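Local coordinates for pheromone cOB1/lipoprotein, YaeC family (Enterococcus faecalis, PDB 4EF1) that probably binds methionine as a membrane-tethered substrate-binding lipoprotein and probably also gives rise to the peptide pheromone cOB1, at residues D2-K7 with N214-K219; K23-K28 with S226-D231; S11-A16 with A180-L185. One frame throughout, in Å; residues are numbered along the deposited sequence. Where two conformers were deposited one is given.

Contact 1: residues D2-K7 with N214-K219; sequences DDSVLK and NENVKK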
ATOM      1  N   ASP A   2     -15.925   7.705  26.813  1.00 64.89           N
ATOM      2  CA  ASP A   2     -14.928   6.621  26.588  1.00 62.14           C
ATOM      3  C   ASP A   2     -15.391   5.427  25.730  1.00 62.54           C
ATOM      4  O   ASP A   2     -14.547   4.567  25.440  1.00 55.72           O
ATOM      5  CB  ASP A   2     -14.457   6.079  27.950  1.00 70.62           C
ATOM      6  N   ASP A   3     -16.655   5.406  25.252  1.00 65.89           N
ATOM      7  CA  ASP A   3     -17.303   4.117  24.883  1.00 61.17           C
ATOM      8  C   ASP A   3     -18.140   3.791  23.578  1.00 51.74           C
ATOM      9  O   ASP A   3     -18.643   2.669  23.507  1.00 48.15           O
ATOM     10  CB  ASP A   3     -18.046   3.611  26.168  1.00 69.36           C
ATOM     11  CG  ASP A   3     -19.475   4.146  26.317  1.00 77.76           C
ATOM     12  OD1 ASP A   3     -19.923   4.976  25.488  1.00 66.30           O
ATOM     13  OD2 ASP A   3     -20.159   3.720  27.292  1.00 81.32           O
ATOM     14  N   SER A   4     -18.318   4.678  22.584  1.00 43.00           N
ATOM     15  CA  SER A   4     -18.880   4.233  21.247  1.00 40.25           C
ATOM     16  C   SER A   4     -17.895   3.289  20.518  1.00 34.44           C
ATOM     17  O   SER A   4     -16.788   3.703  20.257  1.00 32.66           O
ATOM     18  CB  SER A   4     -19.148   5.406  20.278  1.00 38.49           C
ATOM     19  OG  SER A   4     -20.123   6.320  20.738  1.00 42.76           O
ATOM     20  N   VAL A   5     -18.309   2.080  20.144  1.00 32.76           N
ATOM     21  CA  VAL A   5     -17.395   1.106  19.521  1.00 32.42           C
ATOM     22  C   VAL A   5     -17.150   1.450  18.032  1.00 31.50           C
ATOM     23  O   VAL A   5     -18.071   1.855  17.325  1.00 42.43           O
ATOM     24  CB  VAL A   5     -17.915  -0.343  19.642  1.00 30.29           C
ATOM     25  CG1 VAL A   5     -16.905  -1.367  19.102  1.00 29.78           C
ATOM     26  CG2 VAL A   5     -18.304  -0.678  21.060  1.00 32.11           C
ATOM     27  N   LEU A   6     -15.907   1.330  17.574  1.00 28.07           N
ATOM     28  CA  LEU A   6     -15.569   1.509  16.148  1.00 25.96           C
ATOM     29  C   LEU A   6     -14.636   0.366  15.793  1.00 24.44           C
ATOM     30  O   LEU A   6     -13.513   0.270  16.318  1.00 23.37           O
ATOM     31  CB  LEU A   6     -14.937   2.872  15.851  1.00 26.80           C
ATOM     32  CG  LEU A   6     -14.670   3.185  14.356  1.00 24.89           C
ATOM     33  CD1 LEU A   6     -15.943   3.273  13.534  1.00 25.53           C
ATOM     34  CD2 LEU A   6     -13.881   4.471  14.218  1.00 26.10           C
ATOM     35  N   LYS A   7     -15.125  -0.546  14.960  1.00 24.75           N
ATOM     36  CA  LYS A   7     -14.345  -1.726  14.556  1.00 24.56           C
ATOM     37  C   LYS A   7     -13.636  -1.462  13.248  1.00 21.01           C
ATOM     38  O   LYS A   7     -14.313  -1.274  12.217  1.00 20.71           O
ATOM     39  CB  LYS A   7     -15.237  -2.957  14.414  1.00 27.46           C
ATOM     40  CG  LYS A   7     -15.558  -3.668  15.717  1.00 33.90           C
ATOM     41  CD  LYS A   7     -16.398  -4.922  15.483  1.00 38.70           C
ATOM     42  CE  LYS A   7     -16.629  -5.670  16.783  1.00 41.70           C
ATOM     43  NZ  LYS A   7     -17.936  -6.378  16.811  1.00 47.92           N
ATOM     44  N   ASN A 214     -20.093   9.756   9.458  1.00 26.96           N
ATOM     45  CA  ASN A 214     -20.027   9.222  10.801  1.00 27.47           C
ATOM     46  C   ASN A 214     -18.996  10.009  11.569  1.00 28.04           C
ATOM     47  O   ASN A 214     -17.863  10.131  11.118  1.00 25.29           O
ATOM     48  CB  ASN A 214     -19.655   7.751  10.775  1.00 26.24           C
ATOM     49  CG  ASN A 214     -19.651   7.139  12.144  1.00 27.08           C
ATOM     50  OD1 ASN A 214     -18.682   7.298  12.890  1.00 23.28           O
ATOM     51  ND2 ASN A 214     -20.731   6.402  12.488  1.00 26.50           N
ATOM     52  N   GLU A 215     -19.416  10.591  12.690  1.00 29.63           N
ATOM     53  CA  GLU A 215     -18.569  11.471  13.511  1.00 31.19           C
ATOM     54  C   GLU A 215     -17.403  10.719  14.108  1.00 27.08           C
ATOM     55  O   GLU A 215     -16.296  11.285  14.267  1.00 26.78           O
ATOM     56  CB  GLU A 215     -19.398  12.077  14.652  1.00 33.48           C
ATOM     57  CG  GLU A 215     -18.675  13.072  15.555  1.00 46.54           C
ATOM     58  CD  GLU A 215     -19.411  13.347  16.870  1.00 60.25           C
ATOM     59  OE1 GLU A 215     -20.143  12.459  17.374  1.00 80.90           O
ATOM     60  OE2 GLU A 215     -19.247  14.454  17.422  1.00 67.46           O
ATOM     61  N   ASN A 216     -17.622   9.457  14.466  1.00 26.40           N
ATOM     62  CA  ASN A 216     -16.544   8.660  15.085  1.00 26.09           C
ATOM     63  C   ASN A 216     -15.437   8.308  14.116  1.00 23.23           C
ATOM     64  O   ASN A 216     -14.264   8.248  14.494  1.00 21.85           O
ATOM     65  CB  ASN A 216     -17.079   7.427  15.793  1.00 27.32           C
ATOM     66  CG  ASN A 216     -17.817   7.769  17.095  1.00 34.85           C
ATOM     67  OD1 ASN A 216     -17.664   8.861  17.656  1.00 35.00           O
ATOM     68  ND2 ASN A 216     -18.593   6.819  17.589  1.00 38.18           N
ATOM     69  N   VAL A 217     -15.810   8.084  12.860  1.00 23.04           N
ATOM     70  CA  VAL A 217     -14.825   7.879  11.802  1.00 21.33           C
ATOM     71  C   VAL A 217     -13.971   9.140  11.642  1.00 22.20           C
ATOM     72  O   VAL A 217     -12.760   9.032  11.474  1.00 21.53           O
ATOM     73  CB  VAL A 217     -15.497   7.483  10.459  1.00 22.86           C
ATOM     74  CG1 VAL A 217     -14.487   7.493   9.328  1.00 22.85           C
ATOM     75  CG2 VAL A 217     -16.062   6.072  10.600  1.00 22.90           C
ATOM     76  N   LYS A 218     -14.622  10.307  11.683  1.00 20.73           N
ATOM     77  CA  LYS A 218     -13.927  11.589  11.562  0.50 21.85           C
ATOM     78  C   LYS A 218     -12.970  11.805  12.741  1.00 22.46           C
ATOM     79  O   LYS A 218     -11.880  12.283  12.554  1.00 24.36           O
ATOM     80  CB  LYS A 218     -14.912  12.743  11.373  0.50 23.89           C
ATOM     81  CG  LYS A 218     -15.594  12.645   9.997  0.50 25.08           C
ATOM     82  CD  LYS A 218     -16.392  13.857   9.538  0.50 26.51           C
ATOM     83  CE  LYS A 218     -17.608  14.191  10.378  0.50 27.56           C
ATOM     84  NZ  LYS A 218     -18.511  15.107   9.625  0.50 30.01           N
ATOM     85  N   LYS A 219     -13.380  11.417  13.932  1.00 21.40           N
ATOM     86  CA  LYS A 219     -12.506  11.531  15.122  1.00 23.48           C
ATOM     87  C   LYS A 219     -11.236  10.706  14.920  1.00 21.42           C
ATOM     88  O   LYS A 219     -10.134  11.164  15.231  1.00 22.41           O
ATOM     89  CB  LYS A 219     -13.249  11.061  16.391  1.00 24.13           C
ATOM     90  CG  LYS A 219     -14.196  12.094  16.991  1.00 26.90           C
ATOM     91  CD  LYS A 219     -15.013  11.482  18.112  1.00 24.98           C
ATOM     92  CE  LYS A 219     -16.032  12.459  18.605  1.00 27.89           C
ATOM     93  NZ  LYS A 219     -16.670  11.845  19.798  1.00 30.54           N
TER
HETATM   94  O   HOH W   1     -18.740   4.301  16.978  1.00 39.92           O

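Contact 2: residues K23-K28 with S226-D231; sequences KPLLEK and SKEVQD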
ATOM      1  N   LYS A  23      -5.473   3.879  20.338  1.00 22.39           N
ATOM      2  CA  LYS A  23      -6.653   3.527  21.190  1.00 24.81           C
ATOM      3  C   LYS A  23      -6.840   4.449  22.418  1.00 24.46           C
ATOM      4  O   LYS A  23      -7.927   4.924  22.644  1.00 22.31           O
ATOM      5  CB  LYS A  23      -6.644   2.081  21.664  1.00 26.18           C
ATOM      6  CG  LYS A  23      -6.934   1.052  20.593  1.00 26.90           C
ATOM      7  CD  LYS A  23      -7.028  -0.323  21.210  1.00 28.07           C
ATOM      8  CE  LYS A  23      -7.294  -1.395  20.187  1.00 29.49           C
ATOM      9  NZ  LYS A  23      -7.283  -2.708  20.839  1.00 27.31           N
ATOM     10  N   PRO A  24      -5.775   4.709  23.182  1.00 25.59           N
ATOM     11  CA  PRO A  24      -5.974   5.617  24.352  1.00 29.12           C
ATOM     12  C   PRO A  24      -6.420   7.046  23.965  1.00 28.11           C
ATOM     13  O   PRO A  24      -7.198   7.662  24.690  1.00 27.28           O
ATOM     14  CB  PRO A  24      -4.605   5.631  25.037  1.00 32.12           C
ATOM     15  CG  PRO A  24      -3.869   4.452  24.489  1.00 32.08           C
ATOM     16  CD  PRO A  24      -4.407   4.194  23.111  1.00 28.45           C
ATOM     17  N   LEU A  25      -5.958   7.542  22.811  1.00 26.08           N
ATOM     18  CA  LEU A  25      -6.389   8.864  22.300  1.00 26.22           C
ATOM     19  C   LEU A  25      -7.862   8.860  21.899  1.00 26.01           C
ATOM     20  O   LEU A  25      -8.601   9.787  22.216  1.00 26.34           O
ATOM     21  CB  LEU A  25      -5.505   9.314  21.117  1.00 25.74           C
ATOM     22  CG  LEU A  25      -4.088   9.742  21.481  1.00 26.92           C
ATOM     23  CD1 LEU A  25      -3.132   9.604  20.295  1.00 26.73           C
ATOM     24  CD2 LEU A  25      -4.165  11.163  22.026  1.00 26.39           C
ATOM     25  N   LEU A  26      -8.282   7.814  21.183  1.00 25.55           N
ATOM     26  CA  LEU A  26      -9.683   7.672  20.811  1.00 24.50           C
ATOM     27  C   LEU A  26     -10.570   7.481  22.030  1.00 24.89           C
ATOM     28  O   LEU A  26     -11.697   7.933  22.018  1.00 24.60           O
ATOM     29  CB  LEU A  26      -9.920   6.522  19.815  1.00 23.00           C
ATOM     30  CG  LEU A  26      -9.904   6.909  18.352  1.00 23.59           C
ATOM     31  CD1 LEU A  26     -11.122   7.748  18.035  1.00 23.43           C
ATOM     32  CD2 LEU A  26      -8.640   7.698  18.038  1.00 25.96           C
ATOM     33  N   GLU A  27     -10.056   6.801  23.057  1.00 26.15           N
ATOM     34  CA  GLU A  27     -10.816   6.591  24.299  1.00 32.55           C
ATOM     35  C   GLU A  27     -11.134   7.959  24.954  1.00 30.65           C
ATOM     36  O   GLU A  27     -12.246   8.187  25.405  1.00 31.70           O
ATOM     37  CB  GLU A  27     -10.070   5.629  25.243  1.00 38.64           C
ATOM     38  CG  GLU A  27     -10.834   5.253  26.512  1.00 51.15           C
ATOM     39  CD  GLU A  27     -10.694   6.260  27.663  1.00 63.83           C
ATOM     40  OE1 GLU A  27      -9.625   6.892  27.796  1.00 69.87           O
ATOM     41  OE2 GLU A  27     -11.654   6.411  28.461  1.00 63.25           O
ATOM     42  N   LYS A  28     -10.180   8.879  24.921  1.00 29.51           N
ATOM     43  CA  LYS A  28     -10.401  10.244  25.392  1.00 33.21           C
ATOM     44  C   LYS A  28     -11.442  11.010  24.594  1.00 35.17           C
ATOM     45  O   LYS A  28     -12.015  11.939  25.115  1.00 38.39           O
ATOM     46  CB  LYS A  28      -9.087  11.030  25.437  1.00 38.88           C
ATOM     47  CG  LYS A  28      -8.099  10.428  26.445  1.00 38.95           C
ATOM     48  CD  LYS A  28      -8.391  10.881  27.861  1.00 50.80           C
ATOM     49  CE  LYS A  28      -7.387  10.306  28.861  1.00 56.02           C
ATOM     50  NZ  LYS A  28      -7.470  10.967  30.199  1.00 58.17           N
ATOM     51  N   SER A 226      -3.015  13.644  13.584  1.00 20.92           N
ATOM     52  CA  SER A 226      -2.507  14.633  14.557  1.00 23.57           C
ATOM     53  C   SER A 226      -0.980  14.577  14.629  1.00 23.08           C
ATOM     54  O   SER A 226      -0.414  13.507  14.419  1.00 24.06           O
ATOM     55  CB  SER A 226      -3.089  14.403  15.952  1.00 24.35           C
ATOM     56  OG  SER A 226      -2.680  13.136  16.462  1.00 22.99           O
ATOM     57  N   LYS A 227      -0.357  15.710  14.924  1.00 24.43           N
ATOM     58  CA  LYS A 227       1.092  15.852  14.906  1.00 27.30           C
ATOM     59  C   LYS A 227       1.792  14.793  15.773  1.00 28.29           C
ATOM     60  O   LYS A 227       2.753  14.199  15.314  1.00 26.25           O
ATOM     61  CB  LYS A 227       1.516  17.265  15.361  1.00 29.76           C
ATOM     62  CG  LYS A 227       3.023  17.528  15.414  1.00 33.04           C
ATOM     63  CD  LYS A 227       3.349  18.847  16.077  1.00 37.39           C
ATOM     64  CE  LYS A 227       4.873  19.107  16.148  1.00 40.37           C
ATOM     65  NZ  LYS A 227       5.562  19.108  14.828  1.00 39.33           N
ATOM     66  N   GLU A 228       1.298  14.571  17.003  1.00 28.19           N
ATOM     67  CA  GLU A 228       1.950  13.602  17.925  1.00 30.55           C
ATOM     68  C   GLU A 228       1.910  12.163  17.315  1.00 27.61           C
ATOM     69  O   GLU A 228       2.882  11.450  17.404  1.00 28.61           O
ATOM     70  CB  GLU A 228       1.330  13.637  19.338  1.00 34.47           C
ATOM     71  CG  GLU A 228      -0.067  13.006  19.400  1.00 38.01           C
ATOM     72  CD  GLU A 228      -0.918  13.412  20.589  1.00 47.68           C
ATOM     73  OE1 GLU A 228      -0.686  12.916  21.711  1.00 46.80           O
ATOM     74  OE2 GLU A 228      -1.884  14.167  20.374  1.00 53.54           O
ATOM     75  N   VAL A 229       0.830  11.799  16.626  1.00 24.51           N
ATOM     76  CA  VAL A 229       0.726  10.461  16.025  1.00 23.12           C
ATOM     77  C   VAL A 229       1.609  10.381  14.779  1.00 23.58           C
ATOM     78  O   VAL A 229       2.335   9.419  14.606  1.00 25.82           O
ATOM     79  CB  VAL A 229      -0.749  10.064  15.727  1.00 22.78           C
ATOM     80  CG1 VAL A 229      -0.818   8.753  14.966  1.00 23.03           C
ATOM     81  CG2 VAL A 229      -1.590  10.044  17.017  1.00 22.48           C
ATOM     82  N   GLN A 230       1.572  11.398  13.917  1.00 23.60           N
ATOM     83  CA  GLN A 230       2.438  11.425  12.728  1.00 22.65           C
ATOM     84  C   GLN A 230       3.934  11.315  13.091  1.00 23.83           C
ATOM     85  O   GLN A 230       4.663  10.577  12.450  1.00 26.05           O
ATOM     86  CB  GLN A 230       2.158  12.703  11.937  1.00 23.23           C
ATOM     87  CG  GLN A 230       0.739  12.699  11.352  1.00 21.58           C
ATOM     88  CD  GLN A 230       0.527  13.829  10.379  1.00 21.98           C
ATOM     89  OE1 GLN A 230       0.967  14.925  10.607  1.00 24.71           O
ATOM     90  NE2 GLN A 230      -0.120  13.554   9.304  1.00 23.41           N
ATOM     91  N   ASP A 231       4.364  12.027  14.125  1.00 24.98           N
ATOM     92  CA  ASP A 231       5.773  11.949  14.604  1.00 28.92           C
ATOM     93  C   ASP A 231       6.109  10.533  15.084  1.00 27.96           C
ATOM     94  O   ASP A 231       7.191  10.020  14.807  1.00 30.51           O
ATOM     95  CB  ASP A 231       6.036  12.967  15.695  1.00 30.09           C
ATOM     96  CG  ASP A 231       6.003  14.396  15.183  1.00 34.55           C
ATOM     97  OD1 ASP A 231       5.869  14.562  13.963  1.00 38.63           O
ATOM     98  OD2 ASP A 231       6.086  15.348  15.981  1.00 35.24           O
TER

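Contact 3: residues S11-A16 with A180-L185; sequences SPVPHA and AVDQGL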
ATOM      1  N   SER A  11      -4.247  -4.130   7.827  1.00 18.49           N
ATOM      2  CA  SER A  11      -3.100  -4.955   7.576  1.00 17.98           C
ATOM      3  C   SER A  11      -2.332  -4.976   8.908  1.00 19.78           C
ATOM      4  O   SER A  11      -2.439  -3.991   9.659  1.00 20.01           O
ATOM      5  CB  SER A  11      -2.223  -4.387   6.488  1.00 17.12           C
ATOM      6  OG  SER A  11      -2.857  -4.351   5.195  1.00 18.10           O
ATOM      7  N   PRO A  12      -1.552  -6.039   9.192  1.00 19.64           N
ATOM      8  CA  PRO A  12      -0.833  -6.129  10.490  1.00 21.28           C
ATOM      9  C   PRO A  12       0.095  -4.968  10.814  1.00 20.92           C
ATOM     10  O   PRO A  12       0.101  -4.460  11.940  1.00 24.87           O
ATOM     11  CB  PRO A  12      -0.008  -7.395  10.348  1.00 23.23           C
ATOM     12  CG  PRO A  12      -0.689  -8.217   9.310  1.00 25.27           C
ATOM     13  CD  PRO A  12      -1.324  -7.244   8.368  1.00 21.86           C
ATOM     14  N   VAL A  13       0.909  -4.581   9.840  1.00 22.73           N
ATOM     15  CA  VAL A  13       1.949  -3.573  10.033  1.00 20.59           C
ATOM     16  C   VAL A  13       2.049  -2.753   8.763  1.00 19.09           C
ATOM     17  O   VAL A  13       2.160  -3.327   7.707  1.00 20.51           O
ATOM     18  CB  VAL A  13       3.349  -4.208  10.273  1.00 23.62           C
ATOM     19  CG1 VAL A  13       4.442  -3.139  10.257  1.00 24.25           C
ATOM     20  CG2 VAL A  13       3.374  -5.015  11.562  1.00 25.95           C
ATOM     21  N   PRO A  14       2.092  -1.419   8.871  1.00 19.28           N
ATOM     22  CA  PRO A  14       2.009  -0.654  10.108  1.00 21.36           C
ATOM     23  C   PRO A  14       0.561  -0.438  10.584  1.00 20.27           C
ATOM     24  O   PRO A  14       0.345  -0.072  11.706  1.00 20.34           O
ATOM     25  CB  PRO A  14       2.582   0.705   9.705  1.00 22.14           C
ATOM     26  CG  PRO A  14       2.180   0.844   8.276  1.00 20.95           C
ATOM     27  CD  PRO A  14       2.289  -0.535   7.710  1.00 23.14           C
ATOM     28  N   HIS A  15      -0.417  -0.723   9.737  1.00 20.01           N
ATOM     29  CA  HIS A  15      -1.793  -0.287  10.009  1.00 20.83           C
ATOM     30  C   HIS A  15      -2.348  -0.674  11.365  1.00 20.72           C
ATOM     31  O   HIS A  15      -2.763   0.196  12.126  1.00 20.30           O
ATOM     32  CB  HIS A  15      -2.739  -0.732   8.910  1.00 17.92           C
ATOM     33  CG  HIS A  15      -2.241  -0.418   7.522  1.00 19.80           C
ATOM     34  ND1 HIS A  15      -1.156  -1.022   6.993  1.00 19.80           N
ATOM     35  CD2 HIS A  15      -2.727   0.413   6.557  1.00 19.20           C
ATOM     36  CE1 HIS A  15      -0.935  -0.575   5.772  1.00 18.71           C
ATOM     37  NE2 HIS A  15      -1.901   0.300   5.481  1.00 24.53           N
ATOM     38  N   ALA A  16      -2.388  -1.971  11.676  1.00 21.10           N
ATOM     39  CA  ALA A  16      -2.944  -2.411  12.946  1.00 18.71           C
ATOM     40  C   ALA A  16      -2.137  -1.903  14.137  1.00 20.35           C
ATOM     41  O   ALA A  16      -2.712  -1.594  15.197  1.00 18.73           O
ATOM     42  CB  ALA A  16      -3.089  -3.943  13.026  1.00 18.09           C
ATOM     43  N   ALA A 180       6.609  -6.022   3.401  1.00 19.55           N
ATOM     44  CA  ALA A 180       8.063  -5.976   3.508  1.00 21.80           C
ATOM     45  C   ALA A 180       8.487  -5.659   4.932  1.00 23.04           C
ATOM     46  O   ALA A 180       9.320  -6.366   5.535  1.00 22.50           O
ATOM     47  CB  ALA A 180       8.649  -4.958   2.521  1.00 21.92           C
ATOM     48  N   VAL A 181       7.876  -4.611   5.491  1.00 24.03           N
ATOM     49  CA  VAL A 181       8.169  -4.199   6.877  1.00 23.63           C
ATOM     50  C   VAL A 181       7.835  -5.286   7.886  1.00 23.54           C
ATOM     51  O   VAL A 181       8.620  -5.563   8.767  1.00 24.53           O
ATOM     52  CB  VAL A 181       7.492  -2.867   7.213  1.00 23.08           C
ATOM     53  CG1 VAL A 181       7.557  -2.589   8.719  1.00 25.00           C
ATOM     54  CG2 VAL A 181       8.227  -1.765   6.413  1.00 21.95           C
ATOM     55  N   ASP A 182       6.711  -5.952   7.703  1.00 26.09           N
ATOM     56  CA  ASP A 182       6.334  -7.037   8.611  1.00 27.00           C
ATOM     57  C   ASP A 182       7.359  -8.204   8.593  1.00 25.77           C
ATOM     58  O   ASP A 182       7.572  -8.850   9.604  1.00 26.30           O
ATOM     59  CB  ASP A 182       4.915  -7.523   8.291  1.00 25.15           C
ATOM     60  CG  ASP A 182       4.255  -8.263   9.450  1.00 27.54           C
ATOM     61  OD1 ASP A 182       4.772  -8.286  10.582  1.00 30.34           O
ATOM     62  OD2 ASP A 182       3.187  -8.814   9.214  1.00 27.58           O
ATOM     63  N   GLN A 183       7.977  -8.464   7.444  1.00 27.43           N
ATOM     64  CA  GLN A 183       9.007  -9.496   7.325  1.00 31.80           C
ATOM     65  C   GLN A 183      10.415  -8.982   7.670  1.00 32.71           C
ATOM     66  O   GLN A 183      11.390  -9.672   7.433  1.00 33.95           O
ATOM     67  CB  GLN A 183       9.000 -10.148   5.919  1.00 31.02           C
ATOM     68  CG  GLN A 183       7.742 -10.918   5.571  1.00 37.05           C
ATOM     69  CD  GLN A 183       7.318 -11.932   6.635  1.00 44.23           C
ATOM     70  OE1 GLN A 183       6.231 -11.817   7.222  1.00 53.64           O
ATOM     71  NE2 GLN A 183       8.182 -12.891   6.926  1.00 48.09           N
ATOM     72  N   GLY A 184      10.525  -7.786   8.237  1.00 29.48           N
ATOM     73  CA  GLY A 184      11.806  -7.259   8.684  1.00 31.69           C
ATOM     74  C   GLY A 184      12.647  -6.559   7.643  1.00 31.34           C
ATOM     75  O   GLY A 184      13.822  -6.333   7.883  1.00 28.13           O
ATOM     76  N   LEU A 185      12.061  -6.223   6.496  1.00 26.03           N
ATOM     77  CA  LEU A 185      12.758  -5.456   5.494  1.00 27.76           C
ATOM     78  C   LEU A 185      12.535  -3.958   5.776  1.00 30.86           C
ATOM     79  O   LEU A 185      11.453  -3.543   6.195  1.00 29.30           O
ATOM     80  CB  LEU A 185      12.260  -5.798   4.090  1.00 25.10           C
ATOM     81  CG  LEU A 185      12.537  -7.221   3.584  1.00 26.88           C
ATOM     82  CD1 LEU A 185      11.817  -7.481   2.261  1.00 24.65           C
ATOM     83  CD2 LEU A 185      14.021  -7.542   3.468  1.00 29.78           C
TER

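Contact 1: residues D2-K7 with N214-K219
L6 holds CG anti to its own nitrogen (chi1 -175°), and N216 swings its amide beside the backbone N (chi1 -72°); these torsions put the leucine and the amide between strand 4-10 and helix 215-225. The strand opens the beta-alpha-beta crossover 4-37 of an alpha/beta lobe of the periplasmic binding protein type, and the helix packs against it, the short axes 9.6 Å apart and inclined at 68°. L6 forks over the first turn of the helix: CD2 rests on the carbonyl O of N216 at 3.8 Å, while CD1 meets CG2 of V217 at 4.1 Å, the two side chains crossing nearly at right angles. V31 of the neighbouring strand also touches L6 and N216. Toward the chain start, S4 lies against the amide, its CB 3.1 Å from N216 ND2, closer than ordinary packing and not a hydrogen bond, so the exact spacing is doubtful. The same ND2 donates to a water, which in turn donates to V5 O, so a bridged polar link flanks the apolar one. N214 caps the helix: its OD1 takes V217 N at 3.0 Å in the carbonyl plane, on a lone pair, and more weakly N216 N at 2.9 Å.

Contact 2: residues K23-K28 with S226-D231
The carboxylate of E228 is the flat group of this contact, and CD2 of L25 stands well out of its plane, nearly equidistant from the two oxygens: 3.9 Å from OE1 and 4.1 Å from OE2. The two side chains come from opposite directions, so a methyl meets the charged end of the glutamate without offering it a polar partner. E228 lies on the exposed side, where solvent can probably reach its charge. The glutamate gets there with CG wedged between its own N and carbonyl carbon (chi1 73°) and the rest of the chain extended. The other branch of L25 turns inward: CD1 packs on CG2 of V229 at 3.6 Å, the side chains sliding past each other in opposite senses. L25 thus straddles the helix surface, one methyl on the buried valine and one over a face of the glutamate carboxylate. V223 of helix 215-225 touches both L25 and L26, and L26 reaches on to V31 of the sheet. At the joint between the two C-terminal helices, S226 takes the N-cap position; its O receives Q230 N at 2.9 Å, and its OG bonds to V223 O. The two segments bury 109 Å² in all, a thin helix-to-helix seam between crossover helix 12-28 and helix 227-236 in the type 2 periplasmic binding protein fold.

Contact 3: residues S11-A16 with A180-L185
Apolar packing is led by V13 and V181, whose CG1 methyls meet at 3.5 Å, close for two carbons, with the side chains at about a right angle. Both valines set CG1 anti to the backbone N (chi1 171° in V13), which points these methyls at each other. W237 touches V181 and also P14, so one indole backs both sides of the seam.

Carbon-to-carboxylate contacts come second. D182 straddles the end of the first segment: OD1 lies 3.7 Å from CG2 of V13, and OD2 lies 3.7 Å from CB of P12 and 3.9 Å from its CG. The aspartate meets the proline crosswise and the valine obliquely. Its carboxylate thus spreads over two neighbouring apolar side chains.

Backbone bonds shape the two surfaces. In segment 11-16, A16 N reaches S11 O at 2.9 Å across a wide pi-type turn, and a cis peptide precedes P14; V13 is extended inside this turn and pushes its side chain outward. In segment 180-185 a Schellman motif ends the helix, with L185 N on A180 O at 2.9 Å and G184 N on V181 O at 3.0 Å; G184 supplies the positive phi.

Ligand-site chemistry lies one step away: H15 belongs to the selenomethionine pocket, touches the ligand and bonds through NE2 to N203 OD1, while the P12 side chain is about 9 Å from the ligand.

Helix 12-28 packs on the six-stranded sheet and helix 177-182 follows a strand of the five-stranded one, so this contact spans the two lobes. With only van der Waals touch between the segments and an exposed carboxylate laid on aliphatic carbon, it is consistent with an interface that forms when the lobes close on ligand, as in other periplasmic binding proteins, and could part again.

How the contacts relate
Contacts 1 and 2 lie peripherally on the same lobe, their centres about 24 and 22 Å from the centre of the chain and 14 Å apart; contact 3 is nearer the middle, its centre about 11 Å out, and bridges the lobes. The elements are shared: strand 4-10 leads into helix 12-28, which serves contacts 2 and 3 near its two ends, and helices 215-225 and 227-236 follow one another. K219 of contact 1 also packs on L26 of contact 2. All three are partly buried and mix methyls with polar groups, but differently: contact 1 adds a water bridge and a helix cap, while contacts 2 and 3 each lay a carboxylate on aliphatic carbon, contact 3 beside the ligand pocket.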